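Cystalysin (Treponema denticola, PDB 1C7N) binds pyridoxal-5'-phosphate and belongs to the class I and II aminotransferase family, here as an assembly of two identical chains. Local coordinates at residues I352-G357 with G366-N371; S16-L21 with V38-F43; R304-F309 with E381-L386; F207-P212 with G324-W329. All blocks are in the same frame, centred on the assembly; numbering follows the deposited sequence.

In the fold
From the N terminus, contact 2 is first to close: helix 17-25 meets the segment 38-43, closing a short loop before any other contact opens. Contact 4 opens at 207-212, in the loop after strand 199-203, and closes at 324-329, where strand 327-331 starts. Contact 3 opens at 304-309 on helix 289-313, before contact 4 has closed, and closes at 381-386 on helix 376-393, so the two cross. Nested inside contact 3 is contact 1, the hairpin of strands 355-356 and 367-371. Strand 367-371 pairs with 327-331, joining contacts 1 and 4 in one sheet, while Asn371 reaches the carbonyls of Val38 and Asp40 in contact 2.

Contact 1 of 4, residues I352-G357 with G366-N371; sequences IFFDEG and GFERIN
Phe354 turns CG anti to its own carbonyl carbon (chi1 -63°), laying its ring against Glu368 and Ile370, while Glu356 and Glu368 each bend at chi2 and bring their carboxylates together. The frame is an antiparallel beta hairpin of strands 355-356 and 367-371. Asp355 and Arg369 form its hydrogen-bonded pair: Asp355 N bonds to Arg369 O (3.0 Å) and Arg369 N returns a bond to Asp355 O; Gly357 N adds one to Phe367 O.

On one face of the sheet, Asp355 and Arg369 run side by side with their flat groups almost parallel. Asp355 OD2 sits over a face of the guanidinium, 3.1 Å from Arg369 NH2, so this salt bridge rests on charge without a directed N-H. The guanidinium N-H groups are used instead on Ser37 O, taken by NH2, and on Asn175 OD1, taken by NH1; Asn175 lines the pyridoxal-5'-phosphate pocket. On the other face, Glu356 and Glu368 approach with carboxylate planes 85° apart. Glu356 OE2 lies 2.5 Å from Glu368 OE1, a spacing suggesting that one acid probably holds a proton. Beside them the Phe354 ring crosses the Glu368 chain, its CD2 3.6 Å from Glu368 CB, and at the ring edge Phe354 CE1 comes within 3.6 Å of Ile370 CG1.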
loop_
_atom_site.group_PDB
_atom_site.type_symbol
_atom_site.label_atom_id
_atom_site.label_comp_id
_atom_site.label_asym_id
_atom_site.label_seq_id
_atom_site.Cartn_x
_atom_site.Cartn_y
_atom_site.Cartn_z
ATOM N N ILE A 352 16.379 16.076 -23.183
ATOM C CA ILE A 352 16.801 16.043 -21.796
ATOM C C ILE A 352 15.483 16.194 -21.042
ATOM O O ILE A 352 14.736 17.160 -21.243
ATOM C CB ILE A 352 17.802 17.190 -21.492
ATOM C CG1 ILE A 352 18.458 16.955 -20.130
ATOM C CG2 ILE A 352 17.100 18.544 -21.538
ATOM C CD1 ILE A 352 19.720 17.776 -19.916
ATOM N N PHE A 353 15.170 15.212 -20.208
ATOM C CA PHE A 353 13.911 15.234 -19.484
ATOM C C PHE A 353 14.032 15.605 -18.022
ATOM O O PHE A 353 14.324 14.769 -17.173
ATOM C CB PHE A 353 13.216 13.880 -19.642
ATOM C CG PHE A 353 12.938 13.528 -21.069
ATOM C CD1 PHE A 353 13.965 13.104 -21.904
ATOM C CD2 PHE A 353 11.661 13.682 -21.599
ATOM C CE1 PHE A 353 13.726 12.841 -23.253
ATOM C CE2 PHE A 353 11.412 13.427 -22.937
ATOM C CZ PHE A 353 12.442 13.005 -23.769
ATOM N N PHE A 354 13.818 16.885 -17.749
ATOM C CA PHE A 354 13.886 17.412 -16.395
ATOM C C PHE A 354 12.485 17.360 -15.823
ATOM O O PHE A 354 11.549 16.864 -16.452
ATOM C CB PHE A 354 14.298 18.893 -16.395
ATOM C CG PHE A 354 15.677 19.171 -16.939
ATOM C CD1 PHE A 354 16.792 18.509 -16.439
ATOM C CD2 PHE A 354 15.864 20.180 -17.886
ATOM C CE1 PHE A 354 18.078 18.850 -16.864
ATOM C CE2 PHE A 354 17.147 20.531 -18.318
ATOM C CZ PHE A 354 18.255 19.866 -17.806
ATOM N N ASP A 355 12.350 17.853 -14.605
ATOM C CA ASP A 355 11.041 17.983 -14.014
ATOM C C ASP A 355 10.924 19.491 -14.195
ATOM O O ASP A 355 11.565 20.264 -13.480
ATOM C CB ASP A 355 11.048 17.566 -12.549
ATOM C CG ASP A 355 10.207 16.322 -12.307
ATOM O OD1 ASP A 355 10.239 15.419 -13.172
ATOM O OD2 ASP A 355 9.519 16.240 -11.266
ATOM N N GLU A 356 10.159 19.904 -15.203
ATOM C CA GLU A 356 10.006 21.321 -15.517
ATOM C C GLU A 356 9.671 22.134 -14.280
ATOM O O GLU A 356 8.756 21.800 -13.530
ATOM C CB GLU A 356 8.948 21.516 -16.609
ATOM C CG GLU A 356 9.258 20.750 -17.900
ATOM C CD GLU A 356 10.484 21.273 -18.640
ATOM O OE1 GLU A 356 11.205 20.456 -19.246
ATOM O OE2 GLU A 356 10.725 22.495 -18.633
ATOM N N GLY A 357 10.429 23.209 -14.080
ATOM C CA GLY A 357 10.247 24.056 -12.917
ATOM C C GLY A 357 8.841 24.509 -12.597
ATOM O O GLY A 357 8.452 24.528 -11.427
ATOM N N GLY A 366 10.669 29.114 -15.383
ATOM C CA GLY A 366 11.987 29.532 -15.821
ATOM C C GLY A 366 13.080 28.623 -15.283
ATOM O O GLY A 366 14.223 28.683 -15.739
ATOM N N PHE A 367 12.731 27.777 -14.315
ATOM C CA PHE A 367 13.699 26.851 -13.723
ATOM C C PHE A 367 13.497 25.422 -14.223
ATOM O O PHE A 367 12.472 25.097 -14.826
ATOM C CB PHE A 367 13.592 26.840 -12.187
ATOM C CG PHE A 367 13.981 28.135 -11.523
ATOM C CD1 PHE A 367 13.090 29.202 -11.460
ATOM C CD2 PHE A 367 15.241 28.276 -10.937
ATOM C CE1 PHE A 367 13.445 30.394 -10.819
ATOM C CE2 PHE A 367 15.607 29.455 -10.299
ATOM C CZ PHE A 367 14.706 30.519 -10.239
ATOM N N GLU A 368 14.491 24.578 -13.953
ATOM C CA GLU A 368 14.462 23.171 -14.325
ATOM C C GLU A 368 15.053 22.364 -13.177
ATOM O O GLU A 368 16.091 22.731 -12.627
ATOM C CB GLU A 368 15.300 22.920 -15.582
ATOM C CG GLU A 368 14.777 23.578 -16.845
ATOM C CD GLU A 368 13.493 22.954 -17.360
ATOM O OE1 GLU A 368 12.989 23.436 -18.397
ATOM O OE2 GLU A 368 12.989 21.988 -16.739
ATOM N N ARG A 369 14.400 21.266 -12.812
ATOM C CA ARG A 369 14.904 20.418 -11.735
ATOM C C ARG A 369 15.545 19.188 -12.365
ATOM O O ARG A 369 14.880 18.438 -13.079
ATOM C CB ARG A 369 13.762 19.977 -10.811
ATOM C CG ARG A 369 14.233 19.344 -9.501
ATOM C CD ARG A 369 13.098 18.639 -8.770
ATOM N NE ARG A 369 12.825 17.325 -9.343
ATOM C CZ ARG A 369 11.961 16.447 -8.835
ATOM N NH1 ARG A 369 11.270 16.736 -7.734
ATOM N NH2 ARG A 369 11.797 15.272 -9.424
ATOM N N ILE A 370 16.831 18.980 -12.095
ATOM C CA ILE A 370 17.549 17.840 -12.653
ATOM C C ILE A 370 17.813 16.772 -11.594
ATOM O O ILE A 370 18.239 17.084 -10.479
ATOM C CB ILE A 370 18.896 18.293 -13.286
ATOM C CG1 ILE A 370 19.501 17.139 -14.092
ATOM C CG2 ILE A 370 19.863 18.770 -12.202
ATOM C CD1 ILE A 370 20.840 17.460 -14.715
ATOM N N ASN A 371 17.536 15.515 -11.935
ATOM C CA ASN A 371 17.758 14.399 -11.014
ATOM C C ASN A 371 19.233 13.980 -11.117
ATOM O O ASN A 371 19.648 13.377 -12.109
ATOM C CB ASN A 371 16.851 13.221 -11.397
ATOM C CG ASN A 371 17.012 12.038 -10.472
ATOM O OD1 ASN A 371 18.080 11.833 -9.899
ATOM N ND2 ASN A 371 15.954 11.244 -10.331
#

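Contact 2 of 4, residues S16-L21 with V38-F43; sequences SLKWDL and VADMEF
Lys18 and Glu42 reach for each other from opposite directions, and their charged ends meet beside Asp40. The lysine runs extended from its helix, bends at chi3 (63°), and delivers NZ to three acceptors: Asp40 OD2 at 2.7 Å, almost in line with its C-O bond; Glu42 OE2 at 2.8 Å, on the anti lone pair; and Asp40 O at 2.9 Å, approached from above the carbonyl plane. Lys18, Asp40 and Glu42 thus make a buried salt-bridge network, which Arg11 extends by pairing with both carboxylates.

Trp19 holds the same Glu42 oxygen from another direction. Its NE1 points at Glu42 OE2 over 3.1 Å. Glu42 OE2 lies in the indole plane, whereas Trp19 NE1 comes in from above the carboxylate plane; the two planes stand 42° apart. Lys18 and Trp19, neighbours on the helix, thus both grip the one oxygen Glu42 OE2, which Arg11 also pairs with. Nearer the helix, the Lys18 chain slides past Val38, CB to CB 3.7 Å.

Ser16 is the N-cap, accepting from Trp19 N through OG. A water links this helix start to the loop, taking hydrogens from Ser16 OG and Lys18 N and giving one to Asp40 OD1, which also accepts from Tyr64 N of the second subunit. The contact thus holds the start of helix 17-25 to a loop between strand 367-371, where Asn371 touches Lys18, and helix 289-313, which packs on Met41 and Phe43.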
loop_
_atom_site.group_PDB
_atom_site.type_symbol
_atom_site.label_atom_id
_atom_site.label_comp_id
_atom_site.label_asym_id
_atom_site.label_seq_id
_atom_site.Cartn_x
_atom_site.Cartn_y
_atom_site.Cartn_z
ATOM N N SER A 16 8.665 1.326 -15.357
ATOM C CA SER A 16 9.150 2.531 -14.688
ATOM C C SER A 16 8.272 3.694 -15.122
ATOM O O SER A 16 8.230 4.025 -16.302
ATOM C CB SER A 16 10.600 2.819 -15.082
ATOM O OG SER A 16 10.998 4.106 -14.645
ATOM N N LEU A 17 7.567 4.314 -14.179
ATOM C CA LEU A 17 6.705 5.437 -14.532
ATOM C C LEU A 17 7.524 6.565 -15.140
ATOM O O LEU A 17 7.062 7.260 -16.049
ATOM C CB LEU A 17 5.941 5.962 -13.310
ATOM C CG LEU A 17 4.839 5.070 -12.734
ATOM C CD1 LEU A 17 3.953 4.529 -13.853
ATOM C CD2 LEU A 17 5.469 3.934 -11.997
ATOM N N LYS A 18 8.745 6.735 -14.641
ATOM C CA LYS A 18 9.631 7.785 -15.130
ATOM C C LYS A 18 10.031 7.567 -16.582
ATOM O O LYS A 18 10.000 8.497 -17.385
ATOM C CB LYS A 18 10.897 7.877 -14.270
ATOM C CG LYS A 18 11.861 8.970 -14.742
ATOM C CD LYS A 18 13.027 9.180 -13.791
ATOM C CE LYS A 18 13.901 7.953 -13.671
ATOM N NZ LYS A 18 14.993 8.172 -12.675
ATOM N N TRP A 19 10.423 6.342 -16.915
ATOM C CA TRP A 19 10.825 6.036 -18.284
ATOM C C TRP A 19 9.629 5.980 -19.236
ATOM O O TRP A 19 9.715 6.440 -20.368
ATOM C CB TRP A 19 11.608 4.716 -18.331
ATOM C CG TRP A 19 13.038 4.849 -17.875
ATOM C CD1 TRP A 19 13.476 5.221 -16.633
ATOM C CD2 TRP A 19 14.219 4.621 -18.661
ATOM N NE1 TRP A 19 14.849 5.237 -16.600
ATOM C CE2 TRP A 19 15.331 4.872 -17.830
ATOM C CE3 TRP A 19 14.442 4.228 -19.986
ATOM C CZ2 TRP A 19 16.653 4.743 -18.280
ATOM C CZ3 TRP A 19 15.758 4.098 -20.436
ATOM C CH2 TRP A 19 16.846 4.356 -19.583
ATOM N N ASP A 20 8.512 5.414 -18.792
ATOM C CA ASP A 20 7.340 5.347 -19.662
ATOM C C ASP A 20 6.863 6.770 -19.959
ATOM O O ASP A 20 6.356 7.050 -21.047
ATOM C CB ASP A 20 6.216 4.536 -19.008
ATOM C CG ASP A 20 6.586 3.068 -18.818
ATOM O OD1 ASP A 20 7.556 2.601 -19.456
ATOM O OD2 ASP A 20 5.897 2.379 -18.037
ATOM N N LEU A 21 7.039 7.667 -18.993
ATOM C CA LEU A 21 6.632 9.055 -19.167
ATOM C C LEU A 21 7.457 9.713 -20.262
ATOM O O LEU A 21 6.934 10.482 -21.071
ATOM C CB LEU A 21 6.799 9.837 -17.856
ATOM C CG LEU A 21 6.536 11.348 -17.946
ATOM C CD1 LEU A 21 5.143 11.587 -18.504
ATOM C CD2 LEU A 21 6.682 11.995 -16.570
ATOM N N VAL A 38 11.620 12.377 -12.733
ATOM C CA VAL A 38 11.045 11.789 -11.519
ATOM C C VAL A 38 12.110 11.373 -10.514
ATOM O O VAL A 38 13.132 10.797 -10.874
ATOM C CB VAL A 38 10.166 10.571 -11.869
ATOM C CG1 VAL A 38 9.685 9.887 -10.603
ATOM C CG2 VAL A 38 8.977 11.027 -12.707
ATOM N N ALA A 39 11.836 11.648 -9.243
ATOM C CA ALA A 39 12.771 11.355 -8.172
ATOM C C ALA A 39 12.956 9.918 -7.674
ATOM O O ALA A 39 12.532 9.576 -6.569
ATOM C CB ALA A 39 12.481 12.268 -6.987
ATOM N N ASP A 40 13.558 9.080 -8.514
ATOM C CA ASP A 40 13.944 7.724 -8.131
ATOM C C ASP A 40 15.286 7.586 -8.844
ATOM O O ASP A 40 15.512 8.251 -9.857
ATOM C CB ASP A 40 12.890 6.637 -8.477
ATOM C CG ASP A 40 12.733 6.352 -9.963
ATOM O OD1 ASP A 40 11.821 5.551 -10.272
ATOM O OD2 ASP A 40 13.478 6.879 -10.807
ATOM N N MET A 41 16.189 6.778 -8.295
ATOM C CA MET A 41 17.546 6.662 -8.842
ATOM C C MET A 41 17.835 5.767 -10.038
ATOM O O MET A 41 17.206 4.737 -10.238
ATOM C CB MET A 41 18.512 6.268 -7.725
ATOM C CG MET A 41 18.488 7.183 -6.521
ATOM S SD MET A 41 19.727 6.692 -5.301
ATOM C CE MET A 41 19.155 7.628 -3.869
ATOM N N GLU A 42 18.831 6.177 -10.816
ATOM C CA GLU A 42 19.269 5.422 -11.979
ATOM C C GLU A 42 20.481 4.581 -11.570
ATOM O O GLU A 42 21.451 4.435 -12.318
ATOM C CB GLU A 42 19.625 6.373 -13.122
ATOM C CG GLU A 42 18.400 6.988 -13.808
ATOM C CD GLU A 42 17.399 5.934 -14.282
ATOM O OE1 GLU A 42 17.814 4.983 -14.972
ATOM O OE2 GLU A 42 16.196 6.060 -13.972
ATOM N N PHE A 43 20.401 4.043 -10.357
ATOM C CA PHE A 43 21.439 3.197 -9.783
ATOM C C PHE A 43 20.765 1.907 -9.337
ATOM O O PHE A 43 19.587 1.912 -8.976
ATOM C CB PHE A 43 22.038 3.841 -8.526
ATOM C CG PHE A 43 22.781 5.126 -8.770
ATOM C CD1 PHE A 43 22.606 6.209 -7.911
ATOM C CD2 PHE A 43 23.699 5.238 -9.808
ATOM C CE1 PHE A 43 23.342 7.387 -8.081
ATOM C CE2 PHE A 43 24.438 6.406 -9.984
ATOM C CZ PHE A 43 24.261 7.481 -9.119
HETATM O O HOH W 1 9.979 5.259 -12.282
#

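Contact 3 of 4, residues R304-F309 with E381-L386; sequences RIVKDF and ESLERL
An apolar helix-to-helix packing joins Phe309 and Ile305 of helix 289-313 to Leu383 of helix 376-393, in the C-terminal part of the chain. The helices run nearly parallel, their local axes crossing at -20° with a closest approach of 11.1 Å. The Phe309 ring leaves its helix with CG anti to the backbone N (chi1 171°) and slides past Leu383 pointing the opposite way. Leu383 CB then stands over the middle of one ring face, 3.9 Å from the centroid, a CH-pi contact. In the C-terminal region of this aminotransferase-family fold, helix 289-313 also lies on the three-stranded antiparallel sheet, where Val306 touches Gln328 and Ile330.

Leu383 spreads its two methyls along the Phe309 side. Its CD1 rests 3.9 Å from both Phe309 CB and Ile305 CG2, and its CD2 lies near Phe309 CD2. At the far end of the ring, Phe309 CZ comes within 3.2 Å of the backbone oxygen Leu383 O, and Leu386 CD1 approaches Phe309 CE2 at 4.1 Å.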
loop_
_atom_site.group_PDB
_atom_site.type_symbol
_atom_site.label_atom_id
_atom_site.label_comp_id
_atom_site.label_asym_id
_atom_site.label_seq_id
_atom_site.Cartn_x
_atom_site.Cartn_y
_atom_site.Cartn_z
ATOM N N ARG A 304 28.321 19.364 -9.076
ATOM C CA ARG A 304 29.459 20.199 -9.446
ATOM C C ARG A 304 29.698 20.086 -10.954
ATOM O O ARG A 304 30.089 21.054 -11.602
ATOM C CB ARG A 304 30.696 19.794 -8.628
ATOM C CG ARG A 304 30.543 20.143 -7.142
ATOM C CD ARG A 304 31.602 19.507 -6.250
ATOM N NE ARG A 304 31.366 19.805 -4.832
ATOM C CZ ARG A 304 31.544 21.001 -4.269
ATOM N NH1 ARG A 304 31.970 22.029 -4.996
ATOM N NH2 ARG A 304 31.293 21.173 -2.977
ATOM N N ILE A 305 29.425 18.917 -11.522
ATOM C CA ILE A 305 29.585 18.731 -12.965
ATOM C C ILE A 305 28.605 19.662 -13.693
ATOM O O ILE A 305 28.963 20.319 -14.676
ATOM C CB ILE A 305 29.296 17.263 -13.382
ATOM C CG1 ILE A 305 30.400 16.347 -12.848
ATOM C CG2 ILE A 305 29.201 17.147 -14.914
ATOM C CD1 ILE A 305 30.199 14.880 -13.190
ATOM N N VAL A 306 27.374 19.722 -13.190
ATOM C CA VAL A 306 26.334 20.561 -13.780
ATOM C C VAL A 306 26.716 22.038 -13.649
ATOM O O VAL A 306 26.709 22.779 -14.629
ATOM C CB VAL A 306 24.961 20.316 -13.087
ATOM C CG1 VAL A 306 23.894 21.227 -13.677
ATOM C CG2 VAL A 306 24.547 18.852 -13.256
ATOM N N LYS A 307 27.044 22.456 -12.433
ATOM C CA LYS A 307 27.435 23.836 -12.176
ATOM C C LYS A 307 28.567 24.242 -13.114
ATOM O O LYS A 307 28.506 25.289 -13.764
ATOM C CB LYS A 307 27.875 23.981 -10.716
ATOM C CG LYS A 307 28.426 25.352 -10.333
ATOM C CD LYS A 307 28.713 25.400 -8.838
ATOM C CE LYS A 307 29.637 26.548 -8.459
ATOM N NZ LYS A 307 29.104 27.872 -8.871
ATOM N N ASP A 308 29.593 23.404 -13.191
ATOM C CA ASP A 308 30.736 23.684 -14.051
ATOM C C ASP A 308 30.364 23.759 -15.526
ATOM O O ASP A 308 30.861 24.618 -16.256
ATOM C CB ASP A 308 31.818 22.621 -13.847
ATOM C CG ASP A 308 32.997 22.809 -14.779
ATOM O OD1 ASP A 308 33.032 22.150 -15.839
ATOM O OD2 ASP A 308 33.880 23.633 -14.454
ATOM N N PHE A 309 29.491 22.858 -15.965
ATOM C CA PHE A 309 29.078 22.830 -17.357
ATOM C C PHE A 309 28.543 24.174 -17.832
ATOM O O PHE A 309 28.918 24.651 -18.901
ATOM C CB PHE A 309 28.009 21.766 -17.583
ATOM C CG PHE A 309 27.385 21.831 -18.940
ATOM C CD1 PHE A 309 28.067 21.361 -20.055
ATOM C CD2 PHE A 309 26.133 22.413 -19.114
ATOM C CE1 PHE A 309 27.512 21.471 -21.327
ATOM C CE2 PHE A 309 25.569 22.527 -20.378
ATOM C CZ PHE A 309 26.261 22.055 -21.488
ATOM N N GLU A 381 26.709 12.899 -20.658
ATOM C CA GLU A 381 26.100 12.619 -21.960
ATOM C C GLU A 381 24.929 13.564 -22.183
ATOM O O GLU A 381 24.769 14.140 -23.262
ATOM C CB GLU A 381 25.570 11.182 -22.008
ATOM C CG GLU A 381 26.613 10.109 -22.228
ATOM C CD GLU A 381 26.045 8.713 -22.015
ATOM O OE1 GLU A 381 24.877 8.483 -22.394
ATOM O OE2 GLU A 381 26.768 7.846 -21.476
ATOM N N SER A 382 24.110 13.711 -21.146
ATOM C CA SER A 382 22.930 14.558 -21.202
ATOM C C SER A 382 23.284 16.028 -21.406
ATOM O O SER A 382 22.670 16.709 -22.223
ATOM C CB SER A 382 22.116 14.398 -19.917
ATOM O OG SER A 382 21.778 13.037 -19.695
ATOM N N LEU A 383 24.276 16.509 -20.662
ATOM C CA LEU A 383 24.690 17.902 -20.777
ATOM C C LEU A 383 25.245 18.203 -22.158
ATOM O O LEU A 383 25.059 19.301 -22.675
ATOM C CB LEU A 383 25.732 18.240 -19.704
ATOM C CG LEU A 383 25.227 18.136 -18.262
ATOM C CD1 LEU A 383 26.386 18.286 -17.295
ATOM C CD2 LEU A 383 24.166 19.202 -18.014
ATOM N N GLU A 384 25.925 17.235 -22.763
ATOM C CA GLU A 384 26.479 17.452 -24.095
ATOM C C GLU A 384 25.361 17.527 -25.139
ATOM O O GLU A 384 25.479 18.257 -26.123
ATOM C CB GLU A 384 27.488 16.354 -24.450
ATOM C CG GLU A 384 28.169 16.532 -25.811
ATOM C CD GLU A 384 28.641 17.960 -26.073
ATOM O OE1 GLU A 384 29.098 18.630 -25.126
ATOM O OE2 GLU A 384 28.567 18.412 -27.235
ATOM N N ARG A 385 24.280 16.774 -24.936
ATOM C CA ARG A 385 23.146 16.837 -25.866
ATOM C C ARG A 385 22.543 18.232 -25.754
ATOM O O ARG A 385 22.179 18.856 -26.753
ATOM C CB ARG A 385 22.059 15.828 -25.499
ATOM C CG ARG A 385 22.207 14.472 -26.125
ATOM C CD ARG A 385 20.842 13.826 -26.289
ATOM N NE ARG A 385 20.134 13.680 -25.016
ATOM C CZ ARG A 385 20.534 12.881 -24.030
ATOM N NH1 ARG A 385 21.641 12.158 -24.165
ATOM N NH2 ARG A 385 19.816 12.790 -22.916
ATOM N N LEU A 386 22.434 18.699 -24.515
ATOM C CA LEU A 386 21.889 20.014 -24.208
ATOM C C LEU A 386 22.797 21.072 -24.829
ATOM O O LEU A 386 22.328 22.043 -25.422
ATOM C CB LEU A 386 21.860 20.210 -22.691
ATOM C CG LEU A 386 20.859 21.162 -22.038
ATOM C CD1 LEU A 386 21.534 21.795 -20.821
ATOM C CD2 LEU A 386 20.399 22.229 -23.005
#

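Contact 4 of 4, residues F207-P212 with G324-W329; sequences FDLIMP and GTYLQW
Leu209 O takes the amide hydrogen of Thr325 in a short bond, 2.6 Å from Thr325 N. The two backbones run close here, Ile210 CA and Gly324 CA being 4.1 Å apart in a single bridge. Two side chains of the 207-212 loop pack round this bond. Leu209 CD1 meets the Tyr326 ring obliquely, 3.8 Å from Tyr326 CD1. Met211, bent at chi2 and chi3, folds its methyl back to place CE 3.7 Å from Thr325 O, a buried carbonyl with no polar partner in the model.

Behind this first shell, Thr325 OG1 accepts from Leu327 N at 3.1 Å, an ST turn that shapes the chain as it enters strand 327-331. His206, a residue of the pyridoxal-5'-phosphate pocket just before Phe207 in the same loop, touches Thr325. Helix 289-313 packs against both segments, Ile299 touching Met211 and Tyr326, while strand 367-371 lies alongside, with Asn371 against the Tyr326 side chain.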
loop_
_atom_site.group_PDB
_atom_site.type_symbol
_atom_site.label_atom_id
_atom_site.label_comp_id
_atom_site.label_asym_id
_atom_site.label_seq_id
_atom_site.Cartn_x
_atom_site.Cartn_y
_atom_site.Cartn_z
ATOM N N PHE A 207 15.642 13.786 4.432
ATOM C CA PHE A 207 16.612 14.128 5.470
ATOM C C PHE A 207 17.917 13.332 5.572
ATOM O O PHE A 207 18.796 13.711 6.344
ATOM C CB PHE A 207 15.930 14.283 6.857
ATOM C CG PHE A 207 15.516 12.991 7.529
ATOM C CD1 PHE A 207 14.962 13.033 8.810
ATOM C CD2 PHE A 207 15.671 11.757 6.915
ATOM C CE1 PHE A 207 14.569 11.862 9.471
ATOM C CE2 PHE A 207 15.282 10.580 7.569
ATOM C CZ PHE A 207 14.732 10.636 8.847
ATOM N N ASP A 208 18.071 12.264 4.788
ATOM C CA ASP A 208 19.324 11.499 4.810
ATOM C C ASP A 208 20.194 11.892 3.623
ATOM O O ASP A 208 21.354 11.487 3.536
ATOM C CB ASP A 208 19.084 9.989 4.723
ATOM C CG ASP A 208 18.272 9.456 5.874
ATOM O OD1 ASP A 208 18.596 9.774 7.034
ATOM O OD2 ASP A 208 17.311 8.703 5.615
ATOM N N LEU A 209 19.629 12.667 2.700
ATOM C CA LEU A 209 20.349 13.089 1.503
ATOM C C LEU A 209 20.823 14.531 1.626
ATOM O O LEU A 209 20.288 15.443 0.983
ATOM C CB LEU A 209 19.448 12.911 0.272
ATOM C CG LEU A 209 19.067 11.448 0.001
ATOM C CD1 LEU A 209 17.836 11.368 -0.887
ATOM C CD2 LEU A 209 20.237 10.720 -0.633
ATOM N N ILE A 210 21.839 14.720 2.463
ATOM C CA ILE A 210 22.416 16.036 2.722
ATOM C C ILE A 210 23.806 16.133 2.103
ATOM O O ILE A 210 24.608 15.204 2.216
ATOM C CB ILE A 210 22.540 16.286 4.243
ATOM C CG1 ILE A 210 21.203 15.991 4.932
ATOM C CG2 ILE A 210 22.976 17.725 4.507
ATOM C CD1 ILE A 210 20.047 16.840 4.435
ATOM N N MET A 211 24.096 17.252 1.445
ATOM C CA MET A 211 25.407 17.433 0.836
ATOM C C MET A 211 26.430 17.767 1.921
ATOM O O MET A 211 26.077 18.288 2.982
ATOM C CB MET A 211 25.371 18.553 -0.211
ATOM C CG MET A 211 24.526 18.233 -1.434
ATOM S SD MET A 211 25.048 16.718 -2.269
ATOM C CE MET A 211 23.779 15.576 -1.708
ATOM N N PRO A 212 27.712 17.458 1.674
ATOM C CA PRO A 212 28.787 17.726 2.634
ATOM C C PRO A 212 28.768 19.159 3.162
ATOM O O PRO A 212 28.569 20.107 2.405
ATOM C CB PRO A 212 30.045 17.430 1.826
ATOM C CG PRO A 212 29.593 16.302 0.943
ATOM C CD PRO A 212 28.249 16.804 0.466
ATOM N N GLY A 324 20.767 19.868 0.118
ATOM C CA GLY A 324 20.190 18.554 0.353
ATOM C C GLY A 324 19.394 18.043 -0.833
ATOM O O GLY A 324 19.129 18.793 -1.770
ATOM N N THR A 325 18.983 16.776 -0.761
ATOM C CA THR A 325 18.256 16.079 -1.826
ATOM C C THR A 325 19.263 15.880 -2.959
ATOM O O THR A 325 20.362 16.443 -2.920
ATOM C CB THR A 325 17.059 16.897 -2.420
ATOM O OG1 THR A 325 17.563 17.877 -3.338
ATOM C CG2 THR A 325 16.235 17.576 -1.325
ATOM N N TYR A 326 18.905 15.073 -3.957
ATOM C CA TYR A 326 19.775 14.882 -5.115
ATOM C C TYR A 326 19.133 15.555 -6.330
ATOM O O TYR A 326 19.421 15.209 -7.473
ATOM C CB TYR A 326 20.035 13.395 -5.406
ATOM C CG TYR A 326 18.820 12.491 -5.571
ATOM C CD1 TYR A 326 18.544 11.503 -4.626
ATOM C CD2 TYR A 326 17.986 12.582 -6.688
ATOM C CE1 TYR A 326 17.475 10.624 -4.783
ATOM C CE2 TYR A 326 16.903 11.707 -6.858
ATOM C CZ TYR A 326 16.657 10.729 -5.894
ATOM O OH TYR A 326 15.593 9.868 -6.027
ATOM N N LEU A 327 18.281 16.542 -6.056
ATOM C CA LEU A 327 17.561 17.289 -7.089
ATOM C C LEU A 327 18.074 18.737 -7.169
ATOM O O LEU A 327 17.847 19.538 -6.263
ATOM C CB LEU A 327 16.065 17.262 -6.763
ATOM C CG LEU A 327 15.492 15.850 -6.547
ATOM C CD1 LEU A 327 14.106 15.918 -5.919
ATOM C CD2 LEU A 327 15.428 15.128 -7.884
ATOM N N GLN A 328 18.760 19.065 -8.261
ATOM C CA GLN A 328 19.345 20.393 -8.444
ATOM C C GLN A 328 18.426 21.356 -9.196
ATOM O O GLN A 328 17.751 20.972 -10.147
ATOM C CB GLN A 328 20.699 20.243 -9.157
ATOM C CG GLN A 328 21.541 21.509 -9.264
ATOM C CD GLN A 328 22.976 21.193 -9.668
ATOM O OE1 GLN A 328 23.239 20.159 -10.275
ATOM N NE2 GLN A 328 23.907 22.093 -9.343
ATOM N N TRP A 329 18.419 22.610 -8.758
ATOM C CA TRP A 329 17.554 23.651 -9.317
ATOM C C TRP A 329 18.344 24.530 -10.281
ATOM O O TRP A 329 19.183 25.320 -9.854
ATOM C CB TRP A 329 17.002 24.488 -8.155
ATOM C CG TRP A 329 15.740 25.290 -8.406
ATOM C CD1 TRP A 329 15.541 26.604 -8.087
ATOM C CD2 TRP A 329 14.471 24.800 -8.882
ATOM N NE1 TRP A 329 14.234 26.961 -8.322
ATOM C CE2 TRP A 329 13.556 25.878 -8.809
ATOM C CE3 TRP A 329 14.020 23.561 -9.354
ATOM C CZ2 TRP A 329 12.214 25.750 -9.192
ATOM C CZ3 TRP A 329 12.687 23.436 -9.734
ATOM C CH2 TRP A 329 11.799 24.526 -9.649
#